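Local coordinates for ferritin (Mycoplasma penetrans, PDB 7DIE), which probably takes up and stores iron, oxidising ferrous ions and holding ferric iron inside a hollow shell of 24 subunits, at residues A[6-11]-A[122-127]; A[14-19]-A[66-71]; A[22-27]-A[75-80]; A[30-35]-A[86-91]. One frame throughout, in Å; residues are numbered along the deposited sequence.

Contact 1 of 4, residues A[6-11]-A[122-127]; sequences FNKDER and FETFER
At one end of the ferritin four-helix bundle, the chain leading into helix 10-39 is tied to the first turn of helix 122-150 by a salt bridge between Lys8 and Glu123. NZ of Lys8 gives a hydrogen bond of 2.7 Å to OE1 of Glu123. The ammonium group meets this oxygen on its anti side and lies 33° out of the carboxylate plane. The lysine chain bends at chi2 and chi3, then runs straight to NZ, while the glutamate is extended beyond CG. Lys8 CE also passes 3.5 Å from Glu123 OE1, and it touches Thr124 OG1 more loosely at 4.4 Å. That hydroxyl is hydrogen-bonded to the hydroxyl of Tyr67.

Each charge has a second partner. Lys8 NZ also pairs with Asp121, and Glu123 OE2 forms a salt bridge with Arg106 of a neighbouring subunit. Glu123 is buried, with its two oxygens turned to different cations. This pairing probably favours its ionised form and links the N-terminal segment, the helix start and the subunit interface in one charge network.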
# COMPACT_ATOMS: atom_id res chain seq x y z
N PHE A 6 -40.61 -26.26 -24.02
CA PHE A 6 -40.30 -27.07 -22.84
C PHE A 6 -41.37 -28.11 -22.58
O PHE A 6 -41.07 -29.18 -22.04
CB PHE A 6 -40.11 -26.16 -21.63
CG PHE A 6 -38.82 -25.41 -21.68
CD1 PHE A 6 -37.65 -26.00 -21.21
CD2 PHE A 6 -38.76 -24.15 -22.28
CE1 PHE A 6 -36.43 -25.32 -21.28
CE2 PHE A 6 -37.54 -23.46 -22.35
CZ PHE A 6 -36.38 -24.07 -21.85
N ASN A 7 -42.61 -27.81 -22.96
CA ASN A 7 -43.69 -28.80 -22.94
C ASN A 7 -43.80 -29.50 -21.58
O ASN A 7 -43.86 -30.72 -21.49
CB ASN A 7 -43.49 -29.82 -24.06
CG ASN A 7 -44.71 -30.68 -24.27
OD1 ASN A 7 -45.84 -30.19 -24.28
ND2 ASN A 7 -44.49 -31.98 -24.42
N LYS A 8 -43.80 -28.71 -20.51
CA LYS A 8 -43.88 -29.29 -19.17
C LYS A 8 -45.29 -29.81 -18.93
O LYS A 8 -46.26 -29.28 -19.47
CB LYS A 8 -43.51 -28.26 -18.10
CG LYS A 8 -42.10 -27.64 -18.25
CD LYS A 8 -40.99 -28.68 -18.30
CE LYS A 8 -40.80 -29.42 -16.96
NZ LYS A 8 -39.78 -30.50 -17.11
N ASP A 9 -45.42 -30.88 -18.15
CA ASP A 9 -46.76 -31.38 -17.90
C ASP A 9 -47.43 -30.53 -16.83
O ASP A 9 -46.86 -30.26 -15.77
CB ASP A 9 -46.81 -32.85 -17.47
CG ASP A 9 -48.23 -33.44 -17.63
OD1 ASP A 9 -49.07 -33.26 -16.70
OD2 ASP A 9 -48.53 -34.00 -18.70
N GLU A 10 -48.66 -30.13 -17.12
CA GLU A 10 -49.39 -29.21 -16.26
C GLU A 10 -49.65 -29.78 -14.86
O GLU A 10 -49.75 -29.01 -13.91
CB GLU A 10 -50.71 -28.77 -16.90
CG GLU A 10 -51.36 -27.60 -16.15
CD GLU A 10 -52.48 -26.92 -16.93
OE1 GLU A 10 -52.24 -25.83 -17.51
OE2 GLU A 10 -53.60 -27.48 -16.94
N ARG A 11 -49.71 -31.08 -14.73
CA ARG A 11 -49.88 -31.67 -13.43
C ARG A 11 -48.70 -31.39 -12.51
O ARG A 11 -48.89 -31.04 -11.39
CB ARG A 11 -50.02 -33.15 -13.52
CG ARG A 11 -51.40 -33.58 -13.90
CD ARG A 11 -52.32 -33.33 -12.76
NE ARG A 11 -53.64 -33.67 -13.17
CZ ARG A 11 -54.54 -34.26 -12.39
NH1 ARG A 11 -55.72 -34.54 -12.90
NH2 ARG A 11 -54.26 -34.54 -11.12
N PHE A 122 -37.52 -35.10 -14.71
CA PHE A 122 -36.24 -35.03 -14.04
C PHE A 122 -35.76 -33.61 -13.85
O PHE A 122 -34.96 -33.35 -12.94
CB PHE A 122 -35.20 -35.83 -14.81
CG PHE A 122 -35.50 -37.29 -14.83
CD1 PHE A 122 -35.13 -38.10 -13.77
CD2 PHE A 122 -36.21 -37.85 -15.88
CE1 PHE A 122 -35.44 -39.46 -13.78
CE2 PHE A 122 -36.52 -39.21 -15.89
CZ PHE A 122 -36.14 -40.00 -14.84
N GLU A 123 -36.23 -32.68 -14.68
CA GLU A 123 -35.93 -31.27 -14.44
C GLU A 123 -36.52 -30.82 -13.11
O GLU A 123 -35.84 -30.18 -12.30
CB GLU A 123 -36.45 -30.42 -15.59
CG GLU A 123 -35.70 -30.72 -16.89
CD GLU A 123 -36.32 -30.10 -18.14
OE1 GLU A 123 -37.45 -29.61 -18.08
OE2 GLU A 123 -35.65 -30.10 -19.19
N THR A 124 -37.79 -31.14 -12.85
CA THR A 124 -38.40 -30.74 -11.59
C THR A 124 -37.78 -31.50 -10.41
O THR A 124 -37.51 -30.91 -9.35
CB THR A 124 -39.92 -30.93 -11.66
OG1 THR A 124 -40.45 -30.08 -12.67
CG2 THR A 124 -40.58 -30.56 -10.33
N PHE A 125 -37.52 -32.80 -10.59
CA PHE A 125 -36.86 -33.56 -9.53
C PHE A 125 -35.53 -32.92 -9.15
O PHE A 125 -35.21 -32.77 -7.96
CB PHE A 125 -36.66 -35.01 -9.97
CG PHE A 125 -35.98 -35.88 -8.93
CD1 PHE A 125 -36.67 -36.33 -7.81
CD2 PHE A 125 -34.65 -36.24 -9.07
CE1 PHE A 125 -36.05 -37.13 -6.86
CE2 PHE A 125 -34.01 -37.03 -8.12
CZ PHE A 125 -34.71 -37.48 -7.01
N GLU A 126 -34.75 -32.50 -10.15
CA GLU A 126 -33.45 -31.88 -9.89
C GLU A 126 -33.61 -30.56 -9.12
O GLU A 126 -32.91 -30.30 -8.14
CB GLU A 126 -32.72 -31.67 -11.23
CG GLU A 126 -31.22 -31.29 -11.13
CD GLU A 126 -30.98 -29.86 -10.60
OE1 GLU A 126 -31.80 -28.95 -10.89
OE2 GLU A 126 -29.95 -29.65 -9.89
N ARG A 127 -34.56 -29.72 -9.55
CA ARG A 127 -34.78 -28.45 -8.86
C ARG A 127 -35.25 -28.67 -7.43
O ARG A 127 -34.93 -27.88 -6.53
CB ARG A 127 -35.80 -27.59 -9.64
CG ARG A 127 -36.36 -26.37 -8.87
CD ARG A 127 -35.30 -25.23 -8.69
NE ARG A 127 -34.21 -25.61 -7.78
CZ ARG A 127 -33.12 -24.88 -7.56
NH1 ARG A 127 -32.98 -23.70 -8.15
NH2 ARG A 127 -32.17 -25.33 -6.74

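Contact 2 of 4, residues A[14-19]-A[66-71]; sequences DLVSKH and KYMMKV
Met68 reaches across from helix 66-70 to Val16 and Ser17 on helix 14-19. Its CB leaves the backbone toward the other helix. CG stands anti to the carbonyl carbon (chi1 -66°) and lies 3.8 Å from Val16 CG1. SD comes next, 3.9 Å from the same methyl group and 4.2 Å from the backbone N of Ser17. The chain then bends at chi3 (83°), and CE ends 4.2 Å from Ser17 CB. The methionine and the valine run alongside each other with their tips heading opposite ways.

These are neighbouring antiparallel helices of the ferritin four-helix bundle. The short segments run at 159° to each other, with their axes 11.1 Å apart. At that spacing the gap is bridged by side chains, and no hydrogen bond crosses it.

Val16 CG1 has a second neighbour in Tyr67. It lies at the edge of the ring, near its plane, 4.5 Å from CD2. On one face of the same ring is CG2 of Val71, offset toward the rim, so the tyrosine meets methyl groups both at its edge and over a face. Its hydroxyl is hydrogen-bonded to Thr124. Ser17 meets the methionine through CB and its backbone N; its OG is hydrogen-bonded to the backbone N of Lys76. Val16 also touches Thr124 of helix 122-150 and Leu64 of helix 43-70.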
# COMPACT_ATOMS: atom_id res chain seq x y z
N ASP A 14 -48.44 -27.61 -11.77
CA ASP A 14 -49.39 -27.22 -10.73
C ASP A 14 -48.87 -27.59 -9.35
O ASP A 14 -49.13 -26.87 -8.38
CB ASP A 14 -50.74 -27.88 -10.97
CG ASP A 14 -51.55 -27.21 -12.07
OD1 ASP A 14 -51.13 -26.15 -12.59
OD2 ASP A 14 -52.61 -27.76 -12.40
N LEU A 15 -48.19 -28.74 -9.22
CA LEU A 15 -47.61 -29.10 -7.93
C LEU A 15 -46.49 -28.15 -7.53
O LEU A 15 -46.31 -27.85 -6.34
CB LEU A 15 -47.06 -30.53 -7.97
CG LEU A 15 -48.12 -31.64 -7.90
CD1 LEU A 15 -47.44 -32.99 -8.01
CD2 LEU A 15 -48.90 -31.54 -6.61
N VAL A 16 -45.68 -27.70 -8.50
CA VAL A 16 -44.64 -26.72 -8.18
C VAL A 16 -45.29 -25.42 -7.70
O VAL A 16 -44.88 -24.82 -6.71
CB VAL A 16 -43.73 -26.47 -9.39
CG1 VAL A 16 -42.76 -25.33 -9.10
CG2 VAL A 16 -42.96 -27.75 -9.76
N SER A 17 -46.32 -24.97 -8.43
CA SER A 17 -47.09 -23.80 -8.04
C SER A 17 -47.71 -23.99 -6.66
O SER A 17 -47.71 -23.07 -5.84
CB SER A 17 -48.15 -23.57 -9.13
OG SER A 17 -48.49 -22.23 -9.29
N LYS A 18 -48.25 -25.17 -6.38
CA LYS A 18 -48.82 -25.41 -5.06
C LYS A 18 -47.75 -25.35 -3.99
O LYS A 18 -47.98 -24.83 -2.89
CB LYS A 18 -49.53 -26.76 -5.02
CG LYS A 18 -50.07 -27.09 -3.63
CD LYS A 18 -50.76 -28.44 -3.57
CE LYS A 18 -51.48 -28.63 -2.24
NZ LYS A 18 -52.18 -29.94 -2.15
N HIS A 19 -46.57 -25.88 -4.28
CA HIS A 19 -45.54 -25.80 -3.25
C HIS A 19 -45.10 -24.35 -3.01
O HIS A 19 -44.80 -23.97 -1.87
CB HIS A 19 -44.33 -26.65 -3.61
CG HIS A 19 -43.32 -26.63 -2.53
ND1 HIS A 19 -43.58 -27.15 -1.27
CD2 HIS A 19 -42.11 -26.03 -2.45
CE1 HIS A 19 -42.54 -26.92 -0.49
NE2 HIS A 19 -41.64 -26.24 -1.17
N LYS A 66 -38.29 -18.67 -10.26
CA LYS A 66 -37.24 -18.66 -11.29
C LYS A 66 -37.26 -19.94 -12.10
O LYS A 66 -37.04 -19.91 -13.32
CB LYS A 66 -35.86 -18.50 -10.64
CG LYS A 66 -35.54 -17.08 -10.13
CD LYS A 66 -34.02 -16.89 -9.92
CE LYS A 66 -33.70 -15.75 -8.95
NZ LYS A 66 -32.52 -16.02 -8.05
N TYR A 67 -37.48 -21.07 -11.44
CA TYR A 67 -37.57 -22.34 -12.16
C TYR A 67 -38.77 -22.36 -13.10
O TYR A 67 -38.66 -22.78 -14.25
CB TYR A 67 -37.67 -23.51 -11.17
CG TYR A 67 -37.94 -24.83 -11.89
CD1 TYR A 67 -37.02 -25.36 -12.79
CD2 TYR A 67 -39.13 -25.54 -11.68
CE1 TYR A 67 -37.27 -26.56 -13.47
CE2 TYR A 67 -39.40 -26.73 -12.36
CZ TYR A 67 -38.47 -27.24 -13.26
OH TYR A 67 -38.72 -28.43 -13.92
N MET A 68 -39.94 -21.91 -12.62
CA MET A 68 -41.10 -21.91 -13.50
C MET A 68 -40.84 -21.07 -14.74
O MET A 68 -41.19 -21.48 -15.85
CB MET A 68 -42.34 -21.43 -12.73
CG MET A 68 -42.72 -22.42 -11.62
SD MET A 68 -44.39 -22.26 -10.94
CE MET A 68 -45.33 -23.19 -12.18
N MET A 69 -40.18 -19.92 -14.59
CA MET A 69 -39.86 -19.09 -15.75
C MET A 69 -38.88 -19.79 -16.69
O MET A 69 -39.00 -19.66 -17.92
CB MET A 69 -39.29 -17.73 -15.31
CG MET A 69 -40.33 -16.83 -14.61
SD MET A 69 -39.62 -15.21 -14.20
CE MET A 69 -38.38 -15.66 -13.03
N LYS A 70 -37.90 -20.53 -16.14
CA LYS A 70 -36.97 -21.28 -16.99
C LYS A 70 -37.71 -22.22 -17.93
O LYS A 70 -37.31 -22.42 -19.08
CB LYS A 70 -35.99 -22.10 -16.14
CG LYS A 70 -34.90 -21.29 -15.43
CD LYS A 70 -33.90 -20.71 -16.42
CE LYS A 70 -32.90 -19.77 -15.76
NZ LYS A 70 -32.08 -19.06 -16.79
N VAL A 71 -38.80 -22.82 -17.45
CA VAL A 71 -39.54 -23.79 -18.25
C VAL A 71 -40.87 -23.21 -18.74
O VAL A 71 -41.78 -23.97 -19.09
CB VAL A 71 -39.72 -25.11 -17.50
CG1 VAL A 71 -38.36 -25.80 -17.29
CG2 VAL A 71 -40.39 -24.89 -16.15

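Contact 3 of 4, residues A[22-27]-A[75-80]; sequences VELCAA and LKINQI
Val22, Leu24 and Cys25 on helix 22-27 receive the loop segment 75-80. This segment belongs to the long connection of the ferritin four-helix bundle, which leads from helix 43-70 to helix 91-118 along the outside of helix 10-39.

Two contacts are apolar. Val22 CG2 and Ile80 CG2 meet at 4.0 Å, and the two side chains run alongside with their ends in the same direction. The rotation of the isoleucine about CA-CB (chi1 -63°) turns its CG2 methyl, and not the longer CG1 branch, to the valine. Further along, Leu24 CD2 meets Ile77 CG2 at 4.2 Å. This pair is buried, whereas Ile80 is exposed. Leu24 and Ile77 both also pack on Asn28 of a neighbouring subunit, so the inner pair lies at a subunit interface.

The third contact is of a side chain with a backbone carbonyl. Ile80 O lies 3.4 Å from Cys25 CB and 3.6 Å from Cys25 SG. No hydrogen bond joins the two segments directly.

Polar bonds instead hold the loop in shape and fix it to nearby parts of helix 10-39. Asn21 accepts from Asn78 N and donates to Lys76 O, and the Lys76 ammonium group forms a salt bridge with Asp14. Within the loop, Asn78 makes an Asx turn just before the short 3-10 segment. Its OD1 accepts from Ile80 N at 2.9 Å with an N-H...O angle of 153°, and the donor is tilted 27° from the carbonyl plane.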
# COMPACT_ATOMS: atom_id res chain seq x y z
N VAL A 22 -47.38 -23.12 -0.55
CA VAL A 22 -47.13 -23.67 0.78
C VAL A 22 -45.96 -22.94 1.45
O VAL A 22 -46.00 -22.64 2.65
CB VAL A 22 -46.89 -25.18 0.71
CG1 VAL A 22 -46.42 -25.72 2.06
CG2 VAL A 22 -48.18 -25.90 0.26
N GLU A 23 -44.91 -22.64 0.68
CA GLU A 23 -43.81 -21.84 1.26
C GLU A 23 -44.28 -20.43 1.63
O GLU A 23 -43.85 -19.87 2.64
CB GLU A 23 -42.64 -21.75 0.28
CG GLU A 23 -42.06 -23.11 -0.14
CD GLU A 23 -40.97 -23.62 0.80
OE1 GLU A 23 -40.89 -23.13 1.96
OE2 GLU A 23 -40.19 -24.50 0.38
N LEU A 24 -45.14 -19.84 0.80
CA LEU A 24 -45.69 -18.53 1.11
C LEU A 24 -46.64 -18.60 2.29
O LEU A 24 -46.72 -17.67 3.10
CB LEU A 24 -46.41 -17.96 -0.13
CG LEU A 24 -47.16 -16.63 0.04
CD1 LEU A 24 -46.22 -15.54 0.57
CD2 LEU A 24 -47.80 -16.21 -1.32
N CYS A 25 -47.39 -19.70 2.41
CA CYS A 25 -48.24 -19.84 3.58
C CYS A 25 -47.39 -19.83 4.85
O CYS A 25 -47.73 -19.15 5.83
CB CYS A 25 -49.07 -21.13 3.47
SG CYS A 25 -50.22 -21.38 4.84
N ALA A 26 -46.24 -20.51 4.80
CA ALA A 26 -45.31 -20.51 5.92
C ALA A 26 -44.78 -19.11 6.19
O ALA A 26 -44.75 -18.66 7.34
CB ALA A 26 -44.16 -21.48 5.65
N ALA A 27 -44.35 -18.41 5.14
CA ALA A 27 -43.87 -17.03 5.30
C ALA A 27 -44.94 -16.17 5.94
O ALA A 27 -44.67 -15.44 6.91
CB ALA A 27 -43.47 -16.44 3.94
N LEU A 75 -47.05 -19.48 -12.67
CA LEU A 75 -47.26 -19.57 -11.22
C LEU A 75 -48.65 -19.05 -10.86
O LEU A 75 -49.00 -17.93 -11.21
CB LEU A 75 -46.20 -18.75 -10.48
CG LEU A 75 -46.42 -18.52 -8.98
CD1 LEU A 75 -46.34 -19.85 -8.25
CD2 LEU A 75 -45.35 -17.56 -8.45
N LYS A 76 -49.41 -19.86 -10.14
CA LYS A 76 -50.75 -19.48 -9.70
C LYS A 76 -50.77 -19.36 -8.18
O LYS A 76 -50.55 -20.35 -7.48
CB LYS A 76 -51.77 -20.53 -10.17
CG LYS A 76 -51.73 -20.85 -11.67
CD LYS A 76 -52.04 -22.32 -11.95
CE LYS A 76 -52.00 -22.64 -13.44
NZ LYS A 76 -52.33 -24.07 -13.73
N ILE A 77 -51.02 -18.16 -7.67
CA ILE A 77 -51.21 -17.94 -6.24
C ILE A 77 -52.69 -18.09 -5.92
O ILE A 77 -53.54 -17.62 -6.68
CB ILE A 77 -50.71 -16.55 -5.80
CG1 ILE A 77 -49.30 -16.25 -6.32
CG2 ILE A 77 -50.83 -16.39 -4.28
CD1 ILE A 77 -48.33 -17.27 -6.00
N ASN A 78 -53.00 -18.74 -4.81
CA ASN A 78 -54.41 -18.91 -4.45
C ASN A 78 -54.54 -19.04 -2.94
O ASN A 78 -53.60 -18.73 -2.19
CB ASN A 78 -54.99 -20.12 -5.20
CG ASN A 78 -54.27 -21.40 -4.87
OD1 ASN A 78 -53.77 -21.59 -3.76
ND2 ASN A 78 -54.21 -22.31 -5.84
N GLN A 79 -55.69 -19.53 -2.49
CA GLN A 79 -56.03 -19.57 -1.07
C GLN A 79 -55.10 -20.45 -0.26
O GLN A 79 -55.06 -20.32 0.97
CB GLN A 79 -57.47 -20.08 -0.90
CG GLN A 79 -58.53 -19.00 -1.00
CD GLN A 79 -58.45 -18.18 -2.27
OE1 GLN A 79 -58.46 -16.94 -2.23
NE2 GLN A 79 -58.36 -18.86 -3.42
N ILE A 80 -54.37 -21.37 -0.90
CA ILE A 80 -53.42 -22.20 -0.16
C ILE A 80 -52.41 -21.33 0.58
O ILE A 80 -51.90 -21.72 1.64
CB ILE A 80 -52.73 -23.20 -1.11
CG1 ILE A 80 -53.77 -24.16 -1.70
CG2 ILE A 80 -51.64 -24.03 -0.38
CD1 ILE A 80 -54.58 -24.83 -0.63

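Contact 4 of 4, residues A[30-35]-A[86-91]; sequences YFHLAT and VSFETI
His32 and Phe88 meet through different first torsions. The histidine ring carbon CG lies anti to its backbone N (chi1 170°), which sends the ring out toward the loop. Phe88 places CG anti to its carbonyl carbon (chi1 -56°), and its ring comes back toward the helix. The two rings meet edge to edge. His32 NE2 is 3.9 Å from Phe88 CE2, and each of these atoms lies near the plane of the other ring.

Leu33 is the second partner of the phenylalanine. Its CD2 is 3.6 Å from Phe88 CE2 and 3.9 Å from Phe88 CZ, and the leucine runs nearly perpendicular to the phenylalanine. The CE2 corner of the ring therefore touches both the imidazole and a leucine methyl group. Val36 of helix 10-39 and Val94 and Ala97 of helix 91-118 also touch Phe88.

A water adds a polar link. It lies in the plane of the His32 ring, 2.9 Å from NE2, and donates to Val86 O, at a modelled distance so short that its exact length is doubtful. The other ring nitrogen, ND1, is bonded to the backbone O of Leu75 of a neighbouring subunit. The imidazole thus has polar partners at both nitrogens, which would limit its rotation. Thr35 OG1 donates to His32 O at 2.7 Å, in the carbonyl plane and on a lone pair. The same hydroxyl is bonded to Leu75 N of that neighbouring subunit. This is the long crossover connection of the ferritin four-helix bundle, closing on helix 10-39 just before helix 91-118 begins.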
# COMPACT_ATOMS: atom_id res chain seq x y z
N TYR A 30 -45.30 -17.00 9.53
CA TYR A 30 -44.17 -16.57 10.35
C TYR A 30 -44.19 -15.06 10.59
O TYR A 30 -43.84 -14.59 11.69
CB TYR A 30 -42.83 -17.01 9.72
CG TYR A 30 -42.71 -18.52 9.60
CD1 TYR A 30 -43.47 -19.35 10.43
CD2 TYR A 30 -41.87 -19.11 8.65
CE1 TYR A 30 -43.39 -20.74 10.32
CE2 TYR A 30 -41.78 -20.51 8.54
CZ TYR A 30 -42.55 -21.32 9.38
OH TYR A 30 -42.50 -22.69 9.30
N PHE A 31 -44.59 -14.27 9.60
CA PHE A 31 -44.69 -12.83 9.86
C PHE A 31 -45.81 -12.54 10.85
O PHE A 31 -45.67 -11.65 11.70
CB PHE A 31 -44.89 -12.07 8.54
CG PHE A 31 -43.67 -12.08 7.66
CD1 PHE A 31 -42.44 -11.65 8.14
CD2 PHE A 31 -43.74 -12.55 6.35
CE1 PHE A 31 -41.30 -11.65 7.34
CE2 PHE A 31 -42.61 -12.57 5.54
CZ PHE A 31 -41.38 -12.11 6.04
N HIS A 32 -46.92 -13.27 10.76
CA HIS A 32 -47.96 -13.16 11.79
C HIS A 32 -47.40 -13.54 13.16
O HIS A 32 -47.55 -12.79 14.14
CB HIS A 32 -49.15 -14.06 11.42
CG HIS A 32 -50.17 -14.20 12.51
ND1 HIS A 32 -50.98 -13.16 12.92
CD2 HIS A 32 -50.50 -15.26 13.29
CE1 HIS A 32 -51.76 -13.57 13.90
NE2 HIS A 32 -51.50 -14.85 14.14
N LEU A 33 -46.73 -14.69 13.25
CA LEU A 33 -46.18 -15.16 14.51
C LEU A 33 -45.11 -14.23 15.05
O LEU A 33 -44.90 -14.16 16.27
CB LEU A 33 -45.63 -16.57 14.33
CG LEU A 33 -46.70 -17.65 14.07
CD1 LEU A 33 -46.08 -19.04 14.13
CD2 LEU A 33 -47.88 -17.52 15.03
N ALA A 34 -44.41 -13.51 14.18
CA ALA A 34 -43.47 -12.50 14.67
C ALA A 34 -44.20 -11.43 15.48
O ALA A 34 -43.77 -11.07 16.57
CB ALA A 34 -42.71 -11.87 13.50
N THR A 35 -45.33 -10.93 14.96
CA THR A 35 -46.06 -9.89 15.70
C THR A 35 -46.68 -10.45 16.98
O THR A 35 -46.71 -9.78 18.01
CB THR A 35 -47.12 -9.22 14.82
OG1 THR A 35 -48.17 -10.15 14.48
CG2 THR A 35 -46.48 -8.68 13.52
N VAL A 86 -55.34 -19.33 14.34
CA VAL A 86 -55.98 -19.57 15.61
C VAL A 86 -55.47 -18.53 16.61
O VAL A 86 -54.53 -17.79 16.34
CB VAL A 86 -55.75 -21.01 16.12
CG1 VAL A 86 -56.02 -22.02 15.00
CG2 VAL A 86 -54.33 -21.18 16.66
N SER A 87 -56.13 -18.44 17.76
CA SER A 87 -55.68 -17.53 18.80
C SER A 87 -54.52 -18.15 19.56
O SER A 87 -54.51 -19.36 19.84
CB SER A 87 -56.82 -17.20 19.75
OG SER A 87 -56.77 -18.04 20.89
N PHE A 88 -53.53 -17.33 19.90
CA PHE A 88 -52.37 -17.77 20.67
C PHE A 88 -52.33 -17.02 21.99
O PHE A 88 -52.41 -15.79 22.01
CB PHE A 88 -51.08 -17.56 19.88
CG PHE A 88 -51.08 -18.23 18.54
CD1 PHE A 88 -50.93 -19.60 18.45
CD2 PHE A 88 -51.26 -17.50 17.38
CE1 PHE A 88 -50.94 -20.23 17.23
CE2 PHE A 88 -51.28 -18.13 16.16
CZ PHE A 88 -51.12 -19.49 16.08
N GLU A 89 -52.23 -17.76 23.08
CA GLU A 89 -52.09 -17.13 24.38
C GLU A 89 -50.70 -17.26 24.99
O GLU A 89 -50.37 -16.48 25.88
CB GLU A 89 -53.13 -17.70 25.36
CG GLU A 89 -54.55 -17.27 25.00
CD GLU A 89 -55.53 -17.45 26.14
OE1 GLU A 89 -55.32 -16.83 27.21
OE2 GLU A 89 -56.51 -18.19 25.96
N THR A 90 -49.88 -18.20 24.51
CA THR A 90 -48.55 -18.43 25.06
C THR A 90 -47.54 -18.58 23.93
O THR A 90 -47.89 -18.92 22.80
CB THR A 90 -48.47 -19.70 25.93
OG1 THR A 90 -48.61 -20.85 25.09
CG2 THR A 90 -49.55 -19.69 27.03
N ILE A 91 -46.27 -18.34 24.26
CA ILE A 91 -45.21 -18.55 23.28
C ILE A 91 -45.07 -20.03 22.93
O ILE A 91 -44.59 -20.38 21.84
CB ILE A 91 -43.90 -17.93 23.80
CG1 ILE A 91 -42.90 -17.72 22.66
CG2 ILE A 91 -43.30 -18.78 24.91
CD1 ILE A 91 -43.34 -16.72 21.60
O HOH W 1 -53.71 -15.42 15.98

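All four contacts use helix 10-39 or the residues leading into it. Contacts 1 and 2 lie toward one end of the bundle, and contact 4 is on the opposite side of the chain's centre from both. Contact 2 is a buried, apolar helix-to-helix contact. Contact 1 is also buried but rests on charge, and the Thr124 to Tyr67 hydroxyl bond joins the two. Contacts 3 and 4 hold the long connection instead. Contact 3 is only partly buried and mainly apolar, while contact 4 is buried and adds a water bridge. Contacts 1 and 2 share one neighbouring subunit. Contacts 3 and 4 share another, which contact 2 also reaches.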